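Predicted component of a thermophile-specific DNA repair system, contains a RAMP domain (Methanopyrus kandleri, PDB 4N0L) binds RNA as the Csm3 protein of a type III-A CRISPR antiviral defence system and probably has endonuclease activity. Local coordinates at residues N112-P116 with V117-F121; D241-Y244 with L245-L249; V232-G235 with E236-E239; A60-E63 with L64-K68. One frame throughout, in Å; residues are numbered along the deposited sequence.

Contact 1. Residues N112-P116 with V117-F121; sequences NGTCP and VCRIF. With ZN (zinc ion), chain C.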
ATOM      1  N   ASN A 112      17.233   8.611  -5.099  1.00 42.28           N
ATOM      2  CA  ASN A 112      18.293   8.578  -4.093  1.00 39.44           C
ATOM      3  C   ASN A 112      18.828   7.165  -3.862  1.00 37.08           C
ATOM      4  O   ASN A 112      19.081   6.760  -2.726  1.00 39.43           O
ATOM      5  CB  ASN A 112      17.800   9.175  -2.771  1.00 43.95           C
ATOM      6  CG  ASN A 112      17.306  10.601  -2.924  1.00 48.79           C
ATOM      7  OD1 ASN A 112      17.857  11.384  -3.697  1.00 50.45           O
ATOM      8  ND2 ASN A 112      16.259  10.946  -2.182  1.00 48.79           N
ATOM      9  N   GLY A 113      18.986   6.421  -4.954  1.00 32.39           N
ATOM     10  CA  GLY A 113      19.628   5.121  -4.917  1.00 35.59           C
ATOM     11  C   GLY A 113      18.740   3.923  -4.631  1.00 39.87           C
ATOM     12  O   GLY A 113      19.200   2.783  -4.700  1.00 41.56           O
ATOM     13  N   THR A 114      17.470   4.161  -4.313  1.00 38.61           N
ATOM     14  CA  THR A 114      16.571   3.059  -3.975  1.00 34.74           C
ATOM     15  C   THR A 114      15.249   3.123  -4.731  1.00 32.44           C
ATOM     16  O   THR A 114      14.859   4.171  -5.245  1.00 28.15           O
ATOM     17  CB  THR A 114      16.264   3.019  -2.465  1.00 34.53           C
ATOM     18  OG1 THR A 114      15.634   4.242  -2.068  1.00 42.53           O
ATOM     19  CG2 THR A 114      17.541   2.810  -1.659  1.00 24.45           C
ATOM     20  N   CYS A 115      14.564   1.984  -4.788  1.00 34.49           N
ATOM     21  CA  CYS A 115      13.293   1.872  -5.490  1.00 31.09           C
ATOM     22  C   CYS A 115      12.123   1.990  -4.519  1.00 31.13           C
ATOM     23  O   CYS A 115      11.961   1.148  -3.638  1.00 28.19           O
ATOM     24  CB  CYS A 115      13.214   0.544  -6.246  1.00 32.58           C
ATOM     25  SG  CYS A 115      11.743   0.347  -7.288  1.00 28.59           S
ATOM     26  N   PRO A 116      11.305   3.040  -4.682  1.00 30.77           N
ATOM     27  CA  PRO A 116      10.125   3.277  -3.840  1.00 28.63           C
ATOM     28  C   PRO A 116       9.130   2.122  -3.889  1.00 23.72           C
ATOM     29  O   PRO A 116       8.601   1.729  -2.851  1.00 23.54           O
ATOM     30  CB  PRO A 116       9.513   4.544  -4.442  1.00 31.56           C
ATOM     31  CG  PRO A 116      10.638   5.214  -5.143  1.00 35.96           C
ATOM     32  CD  PRO A 116      11.494   4.109  -5.675  1.00 33.68           C
ATOM     33  N   VAL A 117       8.874   1.604  -5.086  1.00 19.57           N
ATOM     34  CA  VAL A 117       7.957   0.482  -5.262  1.00 19.28           C
ATOM     35  C   VAL A 117       8.344  -0.720  -4.409  1.00 21.14           C
ATOM     36  O   VAL A 117       7.561  -1.195  -3.587  1.00 24.56           O
ATOM     37  CB  VAL A 117       7.892   0.032  -6.733  1.00 22.05           C
ATOM     38  CG1 VAL A 117       6.993  -1.191  -6.875  1.00 22.20           C
ATOM     39  CG2 VAL A 117       7.401   1.169  -7.616  1.00 18.42           C
ATOM     40  N   CYS A 118       9.564  -1.202  -4.609  1.00 21.04           N
ATOM     41  CA  CYS A 118      10.022  -2.432  -3.973  1.00 20.82           C
ATOM     42  C   CYS A 118      10.358  -2.260  -2.487  1.00 23.05           C
ATOM     43  O   CYS A 118      10.114  -3.165  -1.691  1.00 21.45           O
ATOM     44  CB  CYS A 118      11.225  -2.994  -4.737  1.00 14.86           C
ATOM     45  SG  CYS A 118      10.823  -3.577  -6.416  1.00 27.54           S
ATOM     46  N   ARG A 119      10.917  -1.113  -2.109  1.00 21.96           N
ATOM     47  CA  ARG A 119      11.291  -0.899  -0.710  1.00 25.73           C
ATOM     48  C   ARG A 119      10.057  -0.765   0.193  1.00 28.33           C
ATOM     49  O   ARG A 119      10.102  -1.114   1.375  1.00 27.73           O
ATOM     50  CB  ARG A 119      12.192   0.337  -0.572  1.00 25.49           C
ATOM     51  CG  ARG A 119      11.446   1.661  -0.485  1.00 28.33           C
ATOM     52  CD  ARG A 119      12.348   2.852  -0.775  1.00 27.37           C
ATOM     53  NE  ARG A 119      11.644   4.113  -0.560  1.00 35.28           N
ATOM     54  CZ  ARG A 119      11.970   5.265  -1.138  1.00 37.71           C
ATOM     55  NH1 ARG A 119      13.002   5.326  -1.971  1.00 35.53           N
ATOM     56  NH2 ARG A 119      11.261   6.358  -0.879  1.00 33.17           N
ATOM     57  N   ILE A 120       8.957  -0.271  -0.371  1.00 26.20           N
ATOM     58  CA  ILE A 120       7.712  -0.089   0.376  1.00 21.47           C
ATOM     59  C   ILE A 120       6.821  -1.328   0.323  1.00 21.99           C
ATOM     60  O   ILE A 120       6.345  -1.810   1.351  1.00 21.23           O
ATOM     61  CB  ILE A 120       6.908   1.125  -0.151  1.00 25.76           C
ATOM     62  CG1 ILE A 120       7.649   2.432   0.138  1.00 26.90           C
ATOM     63  CG2 ILE A 120       5.520   1.166   0.472  1.00 23.97           C
ATOM     64  CD1 ILE A 120       7.066   3.629  -0.581  1.00 25.19           C
ATOM     65  N   PHE A 121       6.580  -1.826  -0.885  1.00 22.24           N
ATOM     66  CA  PHE A 121       5.622  -2.907  -1.083  1.00 23.89           C
ATOM     67  C   PHE A 121       6.295  -4.277  -1.219  1.00 25.06           C
ATOM     68  O   PHE A 121       5.645  -5.271  -1.545  1.00 24.85           O
ATOM     69  CB  PHE A 121       4.759  -2.616  -2.312  1.00 26.68           C
ATOM     70  CG  PHE A 121       3.905  -1.382  -2.172  1.00 20.41           C
ATOM     71  CD1 PHE A 121       2.699  -1.424  -1.489  1.00 18.31           C
ATOM     72  CD2 PHE A 121       4.307  -0.179  -2.732  1.00 23.99           C
ATOM     73  CE1 PHE A 121       1.914  -0.286  -1.361  1.00 19.71           C
ATOM     74  CE2 PHE A 121       3.526   0.961  -2.609  1.00 23.78           C
ATOM     75  CZ  PHE A 121       2.329   0.907  -1.922  1.00 16.00           C
TER
HETATM   76 ZN    ZN C 401      11.868  -1.934  -7.695  1.00 30.64          ZN
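Cys115 and Cys118 bring their sulfurs to one zinc ion from two ends of a short turn. The two zinc-bound sulfurs leave the backbone differently: SG of Cys115 is anti to its own N (chi1 -175°), whereas SG of Cys118 lies beside its N (chi1 -67°). Cys115 SG stands 2.3 Å from the zinc, Cys118 SG likewise 2.3 Å, and the two sulfurs are 4.1 Å apart. This is a CxxC metal site, completed by His86 and Cys88.

Cys115 is also the N-cap of helix 116-121, and its carbonyl O accepts the N-H of Arg119 at 2.9 Å. Proline suits the next position, since in the first helical turn its missing N-H costs no helical bond. Arg119 folds back over this turn because a chi1 of 84° tucks CG in above its own main chain, and the side chain then runs extended to NE. Its guanidinium meets the loop in two ways. Pro116 CA lies 3.6 Å above one face, toward the rim, while Thr114 OG1 approaches at the edge, 2.8 Å from Arg119 NH1 in a weak hydrogen bond. The side chains of Thr114 and Arg119 cross at about a right angle. Each has a stronger partner at the start of helix 238-255: Asp241 forms a salt bridge with Arg119 NE, and Glu237 a hydrogen bond with Thr114.

Pro116 and Val117 pack on helix 51-69, while Ile120 and Phe121 reach both strand 172-174 and helix 238-255, so the short helix packs on both long helices, 51-69 and 238-255.

Contact 2. Residues D241-Y244 with L245-L249; sequences DLKY and LMSSL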
ATOM      1  N   ASP A 241       8.480   7.752   1.749  1.00 23.63           N
ATOM      2  CA  ASP A 241       7.662   6.545   1.792  1.00 27.78           C
ATOM      3  C   ASP A 241       6.203   6.882   2.091  1.00 32.79           C
ATOM      4  O   ASP A 241       5.292   6.355   1.450  1.00 34.43           O
ATOM      5  CB  ASP A 241       8.187   5.566   2.844  1.00 27.10           C
ATOM      6  CG  ASP A 241       9.397   4.780   2.366  1.00 27.60           C
ATOM      7  OD1 ASP A 241       9.817   4.960   1.202  1.00 25.59           O
ATOM      8  OD2 ASP A 241       9.921   3.969   3.160  1.00 24.07           O
ATOM      9  N   LEU A 242       5.994   7.766   3.062  1.00 28.28           N
ATOM     10  CA  LEU A 242       4.652   8.186   3.445  1.00 27.64           C
ATOM     11  C   LEU A 242       3.938   8.853   2.278  1.00 31.58           C
ATOM     12  O   LEU A 242       2.751   8.615   2.052  1.00 31.02           O
ATOM     13  CB  LEU A 242       4.706   9.135   4.643  1.00 28.18           C
ATOM     14  CG  LEU A 242       5.178   8.516   5.959  1.00 26.27           C
ATOM     15  CD1 LEU A 242       5.106   9.533   7.088  1.00 26.64           C
ATOM     16  CD2 LEU A 242       4.375   7.267   6.296  1.00 22.85           C
ATOM     17  N   LYS A 243       4.668   9.686   1.543  1.00 32.56           N
ATOM     18  CA  LYS A 243       4.133  10.335   0.353  1.00 29.99           C
ATOM     19  C   LYS A 243       3.659   9.319  -0.673  1.00 31.85           C
ATOM     20  O   LYS A 243       2.564   9.439  -1.220  1.00 31.25           O
ATOM     21  CB  LYS A 243       5.181  11.257  -0.275  1.00 30.36           C
ATOM     22  CG  LYS A 243       4.630  12.146  -1.379  1.00 35.04           C
ATOM     23  CD  LYS A 243       5.625  12.311  -2.515  1.00 39.51           C
ATOM     24  CE  LYS A 243       6.916  12.943  -2.028  1.00 45.89           C
ATOM     25  NZ  LYS A 243       7.996  12.851  -3.045  1.00 48.58           N
ATOM     26  N   TYR A 244       4.490   8.314  -0.926  1.00 31.40           N
ATOM     27  CA  TYR A 244       4.185   7.312  -1.937  1.00 29.12           C
ATOM     28  C   TYR A 244       3.112   6.335  -1.463  1.00 24.04           C
ATOM     29  O   TYR A 244       2.278   5.894  -2.252  1.00 23.87           O
ATOM     30  CB  TYR A 244       5.460   6.566  -2.336  1.00 24.41           C
ATOM     31  CG  TYR A 244       6.475   7.457  -3.021  1.00 29.06           C
ATOM     32  CD1 TYR A 244       6.069   8.435  -3.923  1.00 28.53           C
ATOM     33  CD2 TYR A 244       7.835   7.331  -2.761  1.00 26.41           C
ATOM     34  CE1 TYR A 244       6.987   9.255  -4.551  1.00 30.31           C
ATOM     35  CE2 TYR A 244       8.761   8.150  -3.383  1.00 26.10           C
ATOM     36  CZ  TYR A 244       8.330   9.110  -4.278  1.00 31.80           C
ATOM     37  OH  TYR A 244       9.243   9.929  -4.903  1.00 35.01           O
ATOM     38  N   LEU A 245       3.127   6.010  -0.174  1.00 18.39           N
ATOM     39  CA  LEU A 245       2.092   5.163   0.406  1.00 20.28           C
ATOM     40  C   LEU A 245       0.724   5.835   0.290  1.00 26.35           C
ATOM     41  O   LEU A 245      -0.242   5.223  -0.169  1.00 28.19           O
ATOM     42  CB  LEU A 245       2.403   4.848   1.869  1.00 20.11           C
ATOM     43  CG  LEU A 245       1.312   4.072   2.613  1.00 22.31           C
ATOM     44  CD1 LEU A 245       1.024   2.752   1.909  1.00 20.31           C
ATOM     45  CD2 LEU A 245       1.703   3.840   4.064  1.00 19.46           C
ATOM     46  N   MET A 246       0.654   7.096   0.711  1.00 19.21           N
ATOM     47  CA  MET A 246      -0.565   7.887   0.578  1.00 24.70           C
ATOM     48  C   MET A 246      -0.979   7.997  -0.884  1.00 26.00           C
ATOM     49  O   MET A 246      -2.158   7.860  -1.215  1.00 26.71           O
ATOM     50  CB  MET A 246      -0.378   9.285   1.169  1.00 21.57           C
ATOM     51  CG  MET A 246      -0.298   9.346   2.686  1.00 20.87           C
ATOM     52  SD  MET A 246      -1.764   8.694   3.501  1.00 27.43           S
ATOM     53  CE  MET A 246      -1.335   8.966   5.221  1.00 25.11           C
ATOM     54  N   SER A 247      -0.002   8.258  -1.749  1.00 21.52           N
ATOM     55  CA  SER A 247      -0.250   8.380  -3.182  1.00 24.53           C
ATOM     56  C   SER A 247      -0.874   7.116  -3.758  1.00 24.32           C
ATOM     57  O   SER A 247      -1.763   7.187  -4.609  1.00 22.38           O
ATOM     58  CB  SER A 247       1.047   8.694  -3.930  1.00 27.11           C
ATOM     59  OG  SER A 247       1.631   9.892  -3.449  1.00 35.68           O
ATOM     60  N   SER A 248      -0.415   5.961  -3.283  1.00 19.29           N
ATOM     61  CA  SER A 248      -0.934   4.694  -3.778  1.00 20.86           C
ATOM     62  C   SER A 248      -2.397   4.541  -3.362  1.00 22.20           C
ATOM     63  O   SER A 248      -3.214   4.022  -4.122  1.00 22.19           O
ATOM     64  CB  SER A 248      -0.089   3.520  -3.271  1.00 17.28           C
ATOM     65  OG  SER A 248      -0.294   3.283  -1.887  1.00 20.41           O
ATOM     66  N   LEU A 249      -2.730   5.025  -2.168  1.00 17.99           N
ATOM     67  CA  LEU A 249      -4.110   4.994  -1.688  1.00 21.97           C
ATOM     68  C   LEU A 249      -4.989   5.949  -2.495  1.00 19.17           C
ATOM     69  O   LEU A 249      -6.148   5.650  -2.779  1.00 20.36           O
ATOM     70  CB  LEU A 249      -4.175   5.342  -0.199  1.00 18.01           C
ATOM     71  CG  LEU A 249      -3.410   4.400   0.734  1.00 19.82           C
ATOM     72  CD1 LEU A 249      -3.512   4.856   2.182  1.00 18.70           C
ATOM     73  CD2 LEU A 249      -3.911   2.971   0.580  1.00 21.32           C
TER
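Tyr244, whose carbonyl accepts the N-H of Ser248, has its ring covered on both faces. Over one, toward the rim, come the ring edge of Trp66 at CZ3, in a T-shaped pair, and CZ of Phe62, its plane at about 45°; Pro116 CB is offset on that same side. The aliphatic end of Lys243 lies over the other face. CG is anti to the carbonyl carbon (chi1 -65°), which sends the ring out to helix 51-69, and at its far edge the hydroxyl is hydrogen-bonded to Glu111. In the Asp241 carboxylate, OD2 takes a salt bridge from Arg171 and a hydrogen bond with Tyr230, OD1 a salt bridge from Arg119, which probably balances its buried charge.

The segment is one stretch of helix 238-255, which packs on the antiparallel sheet of this RRM-like RAMP fold. Met246, bent at chi2, touches Ile272 and Leu275 of strand 268-278; flexible and apolar, it fits such a surface. Its CG rests 3.2 Å from Leu242 O.

Two serines turn back onto the helix backbone. Ser247 N donates to Lys243 O at 2.9 Å; Ser247 OG approaches the same oxygen too closely for its distance to be trusted. With chi1 at 72°, Ser248 OG donates to Leu245 O at 2.6 Å. That oxygen also receives Leu249 N at 3.2 Å.

Contact 3. Residues V232-G235 with E236-E239; sequences VEDG and EELE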
ATOM      1  N   VAL A 232       9.213   1.749  10.021  1.00 37.51           N
ATOM      2  CA  VAL A 232      10.288   2.706   9.802  1.00 43.12           C
ATOM      3  C   VAL A 232      11.625   1.974   9.793  1.00 42.34           C
ATOM      4  O   VAL A 232      12.013   1.364  10.788  1.00 40.51           O
ATOM      5  CB  VAL A 232      10.305   3.806  10.883  1.00 46.76           C
ATOM      6  CG1 VAL A 232      11.461   4.769  10.646  1.00 48.84           C
ATOM      7  CG2 VAL A 232       8.976   4.546  10.913  1.00 43.46           C
ATOM      8  N   GLU A 233      12.327   2.030   8.667  1.00 41.88           N
ATOM      9  CA  GLU A 233      13.606   1.342   8.533  1.00 44.30           C
ATOM     10  C   GLU A 233      14.719   2.328   8.222  1.00 45.20           C
ATOM     11  O   GLU A 233      15.839   2.189   8.706  1.00 47.29           O
ATOM     12  CB  GLU A 233      13.541   0.281   7.434  1.00 44.35           C
ATOM     13  CG  GLU A 233      12.842  -1.001   7.839  1.00 47.19           C
ATOM     14  CD  GLU A 233      12.704  -1.975   6.683  1.00 51.56           C
ATOM     15  OE1 GLU A 233      12.954  -1.572   5.528  1.00 49.48           O
ATOM     16  OE2 GLU A 233      12.347  -3.145   6.931  1.00 58.22           O
ATOM     17  N   ASP A 234      14.395   3.326   7.411  1.00 46.21           N
ATOM     18  CA  ASP A 234      15.373   4.308   6.975  1.00 45.23           C
ATOM     19  C   ASP A 234      14.818   5.715   7.147  1.00 46.27           C
ATOM     20  O   ASP A 234      13.930   6.131   6.403  1.00 49.22           O
ATOM     21  CB  ASP A 234      15.762   4.064   5.518  1.00 50.02           C
ATOM     22  CG  ASP A 234      16.912   4.937   5.073  1.00 55.45           C
ATOM     23  OD1 ASP A 234      18.062   4.451   5.085  1.00 60.39           O
ATOM     24  OD2 ASP A 234      16.668   6.108   4.718  1.00 56.26           O
ATOM     25  N   GLY A 235      15.341   6.436   8.135  1.00 42.26           N
ATOM     26  CA  GLY A 235      14.888   7.782   8.444  1.00 39.31           C
ATOM     27  C   GLY A 235      14.877   8.738   7.265  1.00 43.32           C
ATOM     28  O   GLY A 235      13.996   9.590   7.152  1.00 46.87           O
ATOM     29  N   GLU A 236      15.862   8.594   6.387  1.00 43.46           N
ATOM     30  CA  GLU A 236      15.998   9.462   5.224  1.00 48.70           C
ATOM     31  C   GLU A 236      14.891   9.217   4.201  1.00 46.21           C
ATOM     32  O   GLU A 236      14.566  10.098   3.406  1.00 46.90           O
ATOM     33  CB  GLU A 236      17.369   9.270   4.582  1.00 55.96           C
ATOM     34  CG  GLU A 236      18.496   9.932   5.360  1.00 66.41           C
ATOM     35  CD  GLU A 236      19.860   9.405   4.969  1.00 77.04           C
ATOM     36  OE1 GLU A 236      20.284   8.381   5.547  1.00 78.28           O
ATOM     37  OE2 GLU A 236      20.507  10.009   4.088  1.00 81.92           O
ATOM     38  N   GLU A 237      14.323   8.015   4.217  1.00 41.79           N
ATOM     39  CA  GLU A 237      13.270   7.652   3.273  1.00 38.24           C
ATOM     40  C   GLU A 237      11.884   7.683   3.909  1.00 35.29           C
ATOM     41  O   GLU A 237      10.895   7.336   3.266  1.00 36.16           O
ATOM     42  CB  GLU A 237      13.528   6.263   2.685  1.00 36.66           C
ATOM     43  CG  GLU A 237      14.544   6.234   1.558  1.00 37.16           C
ATOM     44  CD  GLU A 237      15.095   4.846   1.302  1.00 38.40           C
ATOM     45  OE1 GLU A 237      14.593   3.879   1.914  1.00 35.53           O
ATOM     46  OE2 GLU A 237      16.023   4.719   0.474  1.00 40.97           O
ATOM     47  N   LEU A 238      11.819   8.104   5.169  1.00 32.48           N
ATOM     48  CA  LEU A 238      10.576   8.083   5.935  1.00 36.44           C
ATOM     49  C   LEU A 238       9.466   8.919   5.296  1.00 34.08           C
ATOM     50  O   LEU A 238       8.379   8.414   5.014  1.00 25.88           O
ATOM     51  CB  LEU A 238      10.831   8.572   7.362  1.00 43.46           C
ATOM     52  CG  LEU A 238       9.592   8.888   8.199  1.00 44.96           C
ATOM     53  CD1 LEU A 238       8.775   7.624   8.401  1.00 47.50           C
ATOM     54  CD2 LEU A 238       9.978   9.501   9.534  1.00 43.39           C
ATOM     55  N   GLU A 239       9.744  10.199   5.075  1.00 35.33           N
ATOM     56  CA  GLU A 239       8.745  11.102   4.518  1.00 37.94           C
ATOM     57  C   GLU A 239       8.381  10.708   3.092  1.00 39.19           C
ATOM     58  O   GLU A 239       7.210  10.748   2.709  1.00 40.63           O
ATOM     59  CB  GLU A 239       9.238  12.549   4.553  1.00 38.57           C
ATOM     60  CG  GLU A 239       8.279  13.525   3.898  1.00 40.48           C
ATOM     61  CD  GLU A 239       8.561  14.962   4.271  1.00 46.03           C
ATOM     62  OE1 GLU A 239       9.657  15.237   4.801  1.00 49.71           O
ATOM     63  OE2 GLU A 239       7.681  15.816   4.042  1.00 48.90           O
TER
HETATM   64  O   HOH W   1      12.673  11.617   5.741  1.00 40.33           O
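Asp234 holds CG anti to its backbone N (chi1 -172°), which swings the carboxylate forward over the turn toward Glu237. Glu237 in turn has CG beside its own N (chi1 -80°) and an extended chain, so the two acidic side chains cross with their carboxylate planes 36° apart. Glu237 N has two acceptors in Asp234: the carbonyl O at 2.9 Å, and OD2 at 3.1 Å in a weak bond. The first of these closes a four-residue beta turn whose middle residues, Gly235 and Glu236, have backbone angles near those of type I.

Three acids gather here. Asp234 OD2 is 4.1 Å from Glu237 OE1 and 4.4 Å from Glu236 OE1, and this repulsion is probably offset by arginines: Arg93 forms salt bridges with Asp234 and Glu236, and Arg171 one with Glu237, while OE2 of Glu237 is held by Thr114. Acidic residues also suit the start of a helix, where the helix dipole and the first N-H groups would favour negative charge. Beyond the turn, Leu238 N makes a weak bond to Gly235 O at 3.3 Å. A water donates to the same oxygen at 2.8 Å and has weaker bonds to Glu236 O and Glu239 N, extending the polar network along the first turn.

On the apolar side, Val232 CG2 meets Leu238 CD1 at 4.0 Å, two branched aliphatic groups crossing at a slant. Both also touch Ile8 of strand 7-16 and Trp349, so the turn that leads from strand 223-231, next to the outermost strand 172-174, into helix 238-255 is packed against the central strand of the sheet and the chain's C-terminal part.

Contact 4. Residues A60-E63 with L64-K68; sequences ALFE and LAWMK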
ATOM      1  N   ALA A  60       0.146  -2.494  -7.428  1.00 25.40           N
ATOM      2  CA  ALA A  60      -0.064  -2.586  -8.869  1.00 22.12           C
ATOM      3  C   ALA A  60      -0.313  -1.218  -9.500  1.00 24.15           C
ATOM      4  O   ALA A  60       0.134  -0.951 -10.616  1.00 28.66           O
ATOM      5  CB  ALA A  60      -1.219  -3.527  -9.171  1.00 13.74           C
ATOM      6  N   LEU A  61      -1.032  -0.356  -8.787  1.00 20.31           N
ATOM      7  CA  LEU A  61      -1.348   0.975  -9.298  1.00 23.20           C
ATOM      8  C   LEU A  61      -0.189   1.953  -9.118  1.00 23.56           C
ATOM      9  O   LEU A  61       0.087   2.765 -10.003  1.00 24.98           O
ATOM     10  CB  LEU A  61      -2.602   1.525  -8.615  1.00 25.26           C
ATOM     11  CG  LEU A  61      -3.879   0.710  -8.819  1.00 24.72           C
ATOM     12  CD1 LEU A  61      -5.028   1.306  -8.029  1.00 19.30           C
ATOM     13  CD2 LEU A  61      -4.222   0.631 -10.299  1.00 25.07           C
ATOM     14  N   PHE A  62       0.483   1.878  -7.973  1.00 21.32           N
ATOM     15  CA  PHE A  62       1.625   2.750  -7.715  1.00 19.82           C
ATOM     16  C   PHE A  62       2.776   2.508  -8.685  1.00 22.46           C
ATOM     17  O   PHE A  62       3.399   3.457  -9.158  1.00 25.15           O
ATOM     18  CB  PHE A  62       2.135   2.587  -6.285  1.00 16.48           C
ATOM     19  CG  PHE A  62       3.350   3.420  -5.988  1.00 23.10           C
ATOM     20  CD1 PHE A  62       3.252   4.799  -5.893  1.00 20.45           C
ATOM     21  CD2 PHE A  62       4.596   2.827  -5.829  1.00 29.05           C
ATOM     22  CE1 PHE A  62       4.370   5.572  -5.631  1.00 23.11           C
ATOM     23  CE2 PHE A  62       5.718   3.596  -5.567  1.00 24.12           C
ATOM     24  CZ  PHE A  62       5.604   4.970  -5.469  1.00 23.44           C
ATOM     25  N   GLU A  63       3.074   1.243  -8.960  1.00 19.94           N
ATOM     26  CA  GLU A  63       4.203   0.919  -9.825  1.00 24.99           C
ATOM     27  C   GLU A  63       3.971   1.461 -11.235  1.00 26.07           C
ATOM     28  O   GLU A  63       4.899   1.959 -11.870  1.00 26.91           O
ATOM     29  CB  GLU A  63       4.470  -0.595  -9.845  1.00 18.35           C
ATOM     30  CG  GLU A  63       3.474  -1.445 -10.619  1.00 22.77           C
ATOM     31  CD  GLU A  63       3.798  -2.928 -10.537  1.00 27.44           C
ATOM     32  OE1 GLU A  63       4.925  -3.267 -10.121  1.00 28.53           O
ATOM     33  OE2 GLU A  63       2.935  -3.754 -10.898  1.00 27.92           O
ATOM     34  N   LEU A  64       2.726   1.397 -11.701  1.00 26.09           N
ATOM     35  CA  LEU A  64       2.355   1.965 -12.995  1.00 25.35           C
ATOM     36  C   LEU A  64       2.488   3.482 -12.995  1.00 27.25           C
ATOM     37  O   LEU A  64       3.019   4.068 -13.936  1.00 33.53           O
ATOM     38  CB  LEU A  64       0.926   1.571 -13.369  1.00 22.68           C
ATOM     39  CG  LEU A  64       0.719   0.124 -13.810  1.00 25.78           C
ATOM     40  CD1 LEU A  64      -0.750  -0.135 -14.102  1.00 21.93           C
ATOM     41  CD2 LEU A  64       1.581  -0.192 -15.026  1.00 27.64           C
ATOM     42  N   ALA A  65       1.989   4.110 -11.936  1.00 25.83           N
ATOM     43  CA  ALA A  65       2.058   5.562 -11.804  1.00 25.00           C
ATOM     44  C   ALA A  65       3.504   6.026 -11.701  1.00 25.89           C
ATOM     45  O   ALA A  65       3.879   7.042 -12.281  1.00 30.63           O
ATOM     46  CB  ALA A  65       1.265   6.028 -10.595  1.00 17.45           C
ATOM     47  N   TRP A  66       4.310   5.271 -10.961  1.00 24.54           N
ATOM     48  CA  TRP A  66       5.729   5.574 -10.810  1.00 26.95           C
ATOM     49  C   TRP A  66       6.429   5.496 -12.159  1.00 29.88           C
ATOM     50  O   TRP A  66       7.207   6.382 -12.517  1.00 27.93           O
ATOM     51  CB  TRP A  66       6.382   4.612  -9.814  1.00 29.19           C
ATOM     52  CG  TRP A  66       7.820   4.918  -9.510  1.00 30.14           C
ATOM     53  CD1 TRP A  66       8.905   4.149  -9.822  1.00 32.04           C
ATOM     54  CD2 TRP A  66       8.329   6.070  -8.826  1.00 28.09           C
ATOM     55  NE1 TRP A  66      10.056   4.752  -9.376  1.00 30.22           N
ATOM     56  CE2 TRP A  66       9.731   5.932  -8.762  1.00 28.25           C
ATOM     57  CE3 TRP A  66       7.736   7.204  -8.263  1.00 27.64           C
ATOM     58  CZ2 TRP A  66      10.547   6.887  -8.158  1.00 28.99           C
ATOM     59  CZ3 TRP A  66       8.550   8.151  -7.664  1.00 27.16           C
ATOM     60  CH2 TRP A  66       9.940   7.987  -7.617  1.00 28.12           C
ATOM     61  N   MET A  67       6.138   4.431 -12.901  1.00 29.03           N
ATOM     62  CA  MET A  67       6.707   4.217 -14.227  1.00 28.62           C
ATOM     63  C   MET A  67       6.390   5.376 -15.170  1.00 33.24           C
ATOM     64  O   MET A  67       7.288   5.941 -15.793  1.00 33.09           O
ATOM     65  CB  MET A  67       6.187   2.901 -14.817  1.00 23.43           C
ATOM     66  CG  MET A  67       6.711   2.583 -16.209  1.00 16.21           C
ATOM     67  SD  MET A  67       5.827   1.218 -17.001  1.00 31.42           S
ATOM     68  CE  MET A  67       4.284   2.013 -17.446  1.00 36.70           C
ATOM     69  N   LYS A  68       5.110   5.726 -15.270  1.00 36.56           N
ATOM     70  CA  LYS A  68       4.672   6.781 -16.181  1.00 36.28           C
ATOM     71  C   LYS A  68       5.125   8.176 -15.757  1.00 36.63           C
ATOM     72  O   LYS A  68       5.434   9.011 -16.605  1.00 41.76           O
ATOM     73  CB  LYS A  68       3.150   6.755 -16.336  1.00 35.37           C
ATOM     74  CG  LYS A  68       2.672   5.773 -17.398  1.00 42.15           C
ATOM     75  CD  LYS A  68       1.391   5.062 -17.000  1.00 47.69           C
ATOM     76  CE  LYS A  68       1.027   4.001 -18.032  1.00 56.52           C
ATOM     77  NZ  LYS A  68      -0.023   3.062 -17.548  1.00 60.18           N
TER
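Phe62 and Trp66 are joined first through the backbone: Trp66 N donates to Phe62 O at 2.7 Å. The residues on either side repeat the pattern, with Ala65 N bonded to Leu61 O at 3.0 Å and Met67 N to Glu63 O, also at 3.0 Å. All three are i to i+4 bonds of helix 51-69.

The buried Glu63 carboxylate finds one partner a turn back on the same helix, Arg59, and others in the loop carrying His86. A chi1 of 73° folds CG over the backbone, and the extended chain carries OE1 to the salt bridge with Arg59 and a hydrogen bond with the backbone N of His86. OE2 has a weak bond to Arg85 N. A long carboxylate is well suited to taking up main-chain N-H groups in this loop, and Glu63 probably helps to position the zinc ligand His86 from the second shell. Trp66 NE1 is satisfied similarly, by Trp109 O.

The two aromatic side chains lie side by side and point the same way. Their planes differ by 24°, but the rings are slid so far apart that they barely overlap, with Phe62 CZ 4.2 Å from Trp66 CE3. Trp66 CB lies over one face of the Phe62 ring. On another side of the helix, Leu64 CG lies 3.4 Å from Ala60 O, while Leu64 and Met67 pack on Phe78 of helix 74-78.

Overall arrangement
From the N terminus the order is contact 4, contact 1, contact 3, contact 2. All are in series, none nests in or crosses another, and each closes a turn of only a few residues. Contact 4 lies within helix 51-69, contact 1 opens helix 116-121 at the zinc site, contact 3 turns strand 223-231 into helix 238-255, and contact 2 continues that helix. In space contact 1 is the middle piece: it touches the other three. Contacts 2 and 4 also touch directly through their aromatic residues, whereas contacts 3 and 4 stay apart, their centres about 21 Å from each other. Together they tie the zinc-binding region to the helix-covered sheet.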